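PDB 5I1V: CrmK from Actinoalloteichus sp. WH1-2216-6, which is a flavin-dependent oxidase with covalently bound FAD, involved in recycling a shunt product during caerulomycin biosynthesis. Local coordinates for residues L182-T187 and Y475-E480. Sequence-based numbering, arbitrary orientation.
Sequences LWWAHT and YPRLQE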
ATOM      1  N   LEU A 182     -15.044  -0.255 -31.006  1.00 21.88           N
ATOM      2  CA  LEU A 182     -14.502   0.496 -29.878  1.00 20.47           C
ATOM      3  C   LEU A 182     -14.255  -0.386 -28.655  1.00 19.92           C
ATOM      4  O   LEU A 182     -13.208  -0.264 -27.976  1.00 18.72           O
ATOM      5  CB  LEU A 182     -15.413   1.676 -29.499  1.00 21.49           C
ATOM      6  CG  LEU A 182     -14.841   2.728 -28.580  1.00 21.11           C
ATOM      7  CD1 LEU A 182     -13.517   3.240 -29.143  1.00 21.73           C
ATOM      8  CD2 LEU A 182     -15.847   3.860 -28.394  1.00 22.72           C
ATOM      9  N   TRP A 183     -15.192  -1.288 -28.371  1.00 19.53           N
ATOM     10  CA  TRP A 183     -15.023  -2.236 -27.269  1.00 18.58           C
ATOM     11  C   TRP A 183     -13.811  -3.100 -27.553  1.00 18.80           C
ATOM     12  O   TRP A 183     -12.948  -3.289 -26.687  1.00 19.30           O
ATOM     13  CB  TRP A 183     -16.275  -3.085 -27.042  1.00 18.88           C
ATOM     14  CG  TRP A 183     -16.009  -4.266 -26.154  1.00 18.58           C
ATOM     15  CD1 TRP A 183     -16.079  -4.311 -24.806  1.00 19.02           C
ATOM     16  CD2 TRP A 183     -15.575  -5.548 -26.582  1.00 19.58           C
ATOM     17  NE1 TRP A 183     -15.726  -5.539 -24.357  1.00 19.63           N
ATOM     18  CE2 TRP A 183     -15.391  -6.324 -25.433  1.00 19.59           C
ATOM     19  CE3 TRP A 183     -15.307  -6.106 -27.842  1.00 19.90           C
ATOM     20  CZ2 TRP A 183     -15.026  -7.665 -25.486  1.00 20.84           C
ATOM     21  CZ3 TRP A 183     -14.887  -7.399 -27.905  1.00 21.31           C
ATOM     22  CH2 TRP A 183     -14.753  -8.185 -26.733  1.00 23.09           C
ATOM     23  N   TRP A 184     -13.687  -3.589 -28.788  1.00 18.10           N
ATOM     24  CA  TRP A 184     -12.603  -4.484 -29.110  1.00 18.13           C
ATOM     25  C   TRP A 184     -11.235  -3.832 -28.971  1.00 18.99           C
ATOM     26  O   TRP A 184     -10.286  -4.462 -28.535  1.00 17.67           O
ATOM     27  CB  TRP A 184     -12.785  -5.030 -30.526  1.00 19.56           C
ATOM     28  CG  TRP A 184     -11.763  -6.046 -30.961  1.00 19.92           C
ATOM     29  CD1 TRP A 184     -11.838  -7.406 -30.784  1.00 21.06           C
ATOM     30  CD2 TRP A 184     -10.550  -5.818 -31.686  1.00 21.01           C
ATOM     31  NE1 TRP A 184     -10.763  -8.019 -31.347  1.00 20.27           N
ATOM     32  CE2 TRP A 184      -9.951  -7.081 -31.910  1.00 20.32           C
ATOM     33  CE3 TRP A 184      -9.909  -4.680 -32.158  1.00 20.74           C
ATOM     34  CZ2 TRP A 184      -8.753  -7.235 -32.607  1.00 22.01           C
ATOM     35  CZ3 TRP A 184      -8.729  -4.833 -32.857  1.00 23.60           C
ATOM     36  CH2 TRP A 184      -8.156  -6.114 -33.070  1.00 21.18           C
ATOM     37  N   ALA A 185     -11.156  -2.568 -29.375  1.00 18.56           N
ATOM     38  CA  ALA A 185      -9.934  -1.789 -29.230  1.00 18.57           C
ATOM     39  C   ALA A 185      -9.452  -1.674 -27.783  1.00 18.05           C
ATOM     40  O   ALA A 185      -8.280  -1.609 -27.522  1.00 18.91           O
ATOM     41  CB  ALA A 185     -10.115  -0.423 -29.809  1.00 18.44           C
ATOM     42  N   HIS A 186     -10.385  -1.678 -26.861  1.00 17.93           N
ATOM     43  CA  HIS A 186     -10.063  -1.670 -25.432  1.00 18.58           C
ATOM     44  C   HIS A 186      -9.771  -3.022 -24.819  1.00 18.34           C
ATOM     45  O   HIS A 186      -9.693  -3.138 -23.592  1.00 18.97           O
ATOM     46  CB  HIS A 186     -11.175  -0.965 -24.690  1.00 19.34           C
ATOM     47  CG  HIS A 186     -11.191   0.506 -24.938  1.00 21.30           C
ATOM     48  ND1 HIS A 186     -11.788   1.078 -26.042  1.00 21.61           N
ATOM     49  CD2 HIS A 186     -10.637   1.523 -24.244  1.00 22.78           C
ATOM     50  CE1 HIS A 186     -11.597   2.384 -26.012  1.00 22.57           C
ATOM     51  NE2 HIS A 186     -10.886   2.673 -24.940  1.00 23.80           N
ATOM     52  N   THR A 187      -9.587  -4.056 -25.632  1.00 17.35           N
ATOM     53  CA  THR A 187      -9.257  -5.358 -25.113  1.00 18.00           C
ATOM     54  C   THR A 187      -7.822  -5.676 -25.505  1.00 18.64           C
ATOM     55  O   THR A 187      -7.499  -6.812 -25.823  1.00 18.93           O
ATOM     56  CB  THR A 187     -10.155  -6.497 -25.610  1.00 18.40           C
ATOM     57  OG1 THR A 187     -10.038  -6.634 -27.042  1.00 20.31           O
ATOM     58  CG2 THR A 187     -11.627  -6.247 -25.243  1.00 20.46           C
ATOM     59  N   TYR A 475      -2.296  -4.460 -35.454  1.00 23.01           N
ATOM     60  CA  TYR A 475      -2.098  -3.026 -35.601  1.00 22.64           C
ATOM     61  C   TYR A 475      -2.959  -2.350 -36.692  1.00 23.55           C
ATOM     62  O   TYR A 475      -3.576  -1.322 -36.444  1.00 25.66           O
ATOM     63  CB  TYR A 475      -0.618  -2.688 -35.657  1.00 22.67           C
ATOM     64  CG  TYR A 475      -0.310  -1.192 -35.604  1.00 23.93           C
ATOM     65  CD1 TYR A 475      -0.484  -0.436 -34.418  1.00 22.61           C
ATOM     66  CD2 TYR A 475       0.208  -0.541 -36.704  1.00 24.68           C
ATOM     67  CE1 TYR A 475      -0.188   0.916 -34.400  1.00 23.36           C
ATOM     68  CE2 TYR A 475       0.515   0.790 -36.674  1.00 24.37           C
ATOM     69  CZ  TYR A 475       0.287   1.524 -35.513  1.00 22.87           C
ATOM     70  OH  TYR A 475       0.597   2.862 -35.506  1.00 24.42           O
ATOM     71  N   PRO A 476      -3.027  -2.908 -37.914  1.00 23.15           N
ATOM     72  CA  PRO A 476      -3.872  -2.203 -38.878  1.00 22.20           C
ATOM     73  C   PRO A 476      -5.370  -2.116 -38.534  1.00 20.86           C
ATOM     74  O   PRO A 476      -6.005  -1.150 -38.860  1.00 20.13           O
ATOM     75  CB  PRO A 476      -3.628  -3.003 -40.194  1.00 23.08           C
ATOM     76  CG  PRO A 476      -2.233  -3.496 -40.027  1.00 22.96           C
ATOM     77  CD  PRO A 476      -2.096  -3.826 -38.559  1.00 23.77           C
ATOM     78  N   ARG A 477      -5.937  -3.106 -37.885  1.00 21.02           N
ATOM     79  CA  ARG A 477      -7.320  -3.009 -37.464  1.00 21.83           C
ATOM     80  C   ARG A 477      -7.472  -1.912 -36.385  1.00 20.76           C
ATOM     81  O   ARG A 477      -8.422  -1.115 -36.427  1.00 19.53           O
ATOM     82  CB  ARG A 477      -7.828  -4.349 -36.922  1.00 21.84           C
ATOM     83  CG  ARG A 477      -9.240  -4.318 -36.361  1.00 22.47           C
ATOM     84  CD  ARG A 477     -10.288  -3.834 -37.324  1.00 23.69           C
ATOM     85  NE  ARG A 477     -11.590  -4.127 -36.766  1.00 26.02           N
ATOM     86  CZ  ARG A 477     -12.683  -3.394 -36.892  1.00 26.68           C
ATOM     87  NH1 ARG A 477     -12.696  -2.304 -37.588  1.00 28.86           N
ATOM     88  NH2 ARG A 477     -13.791  -3.783 -36.301  1.00 31.87           N
ATOM     89  N   LEU A 478      -6.528  -1.866 -35.461  1.00 20.71           N
ATOM     90  CA  LEU A 478      -6.523  -0.792 -34.458  1.00 21.31           C
ATOM     91  C   LEU A 478      -6.382   0.602 -35.117  1.00 21.71           C
ATOM     92  O   LEU A 478      -7.030   1.550 -34.700  1.00 21.66           O
ATOM     93  CB  LEU A 478      -5.420  -0.986 -33.433  1.00 20.05           C
ATOM     94  CG  LEU A 478      -5.620  -2.169 -32.501  1.00 20.96           C
ATOM     95  CD1 LEU A 478      -4.303  -2.447 -31.793  1.00 20.60           C
ATOM     96  CD2 LEU A 478      -6.729  -1.881 -31.484  1.00 21.76           C
ATOM     97  N   GLN A 479      -5.553   0.715 -36.149  1.00 22.06           N
ATOM     98  CA  GLN A 479      -5.424   1.998 -36.891  1.00 21.71           C
ATOM     99  C   GLN A 479      -6.763   2.369 -37.530  1.00 22.72           C
ATOM    100  O   GLN A 479      -7.154   3.508 -37.549  1.00 22.44           O
ATOM    101  CB  GLN A 479      -4.360   1.893 -37.938  1.00 22.78           C
ATOM    102  CG  GLN A 479      -2.932   1.799 -37.443  1.00 22.47           C
ATOM    103  CD  GLN A 479      -1.984   1.888 -38.603  1.00 25.68           C
ATOM    104  OE1 GLN A 479      -1.822   0.928 -39.327  1.00 26.22           O
ATOM    105  NE2 GLN A 479      -1.370   3.041 -38.789  1.00 26.79           N
ATOM    106  N   GLU A 480      -7.489   1.390 -38.045  1.00 24.25           N
ATOM    107  CA  GLU A 480      -8.813   1.650 -38.608  1.00 25.28           C
ATOM    108  C   GLU A 480      -9.815   2.114 -37.543  1.00 24.54           C
ATOM    109  O   GLU A 480     -10.658   2.977 -37.752  1.00 23.02           O
ATOM    110  CB  GLU A 480      -9.321   0.374 -39.321  1.00 28.36           C
ATOM    111  CG  GLU A 480     -10.805   0.337 -39.608  1.00 35.20           C
ATOM    112  CD  GLU A 480     -11.268  -1.028 -40.147  1.00 44.15           C
ATOM    113  OE1 GLU A 480     -10.615  -2.061 -39.873  1.00 49.79           O
ATOM    114  OE2 GLU A 480     -12.305  -1.081 -40.833  1.00 53.13           O
TER
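The last turn of helix 180-185 packs against the first turns of helix 475-485, the backbones coming nearest at A185 and L478, whose CA atoms lie 6.3 Å apart. The contact is apolar, and most of it is made by the benzo end of the W184 indole. W184 points toward the second helix, and with CG anti to the backbone N (chi1 -176°) its ring places CZ3 against two side chains. R477 CG sits 3.6 Å from W184 CZ3 in an oblique approach, while CD2 of L478 reaches the same carbon at 3.8 Å, the leucine crossing the indole at about a right angle. That L478 methyl also rests on the next residue, 3.9 Å from A185 CA and close to its CB. I481, one turn further along helix 475-485, extends the packing to both W184 and A185. Helix 475-485, in the berberine-like C-terminal region, here packs on a helix between strands 166-172 and 196-202 of the FAD-binding part, an arrangement consistent with the berberine bridge enzyme type of oxidase; the side chain of A185 lies about 11 Å from the bound FAD. The polar end of the indole is held separately, its NE1 donating to A390 O. R477 is bent at chi2, and its guanidinium plane is tilted 29° to that of the indole. It reaches forward along its own helix to E480, three residues on, in a salt bridge (NH1 to OE1 3.1 Å) whose hydrogen bond is weak. Where helix 180-185 ends, two bonds to carbonyls of its last turn tie down the residues that follow. H186 ND1 donates almost straight to L182 O (2.7 Å, 178°), with the oxygen in the imidazole plane, and T187 OG1 donates to W184 O, which also accepts from T187 N.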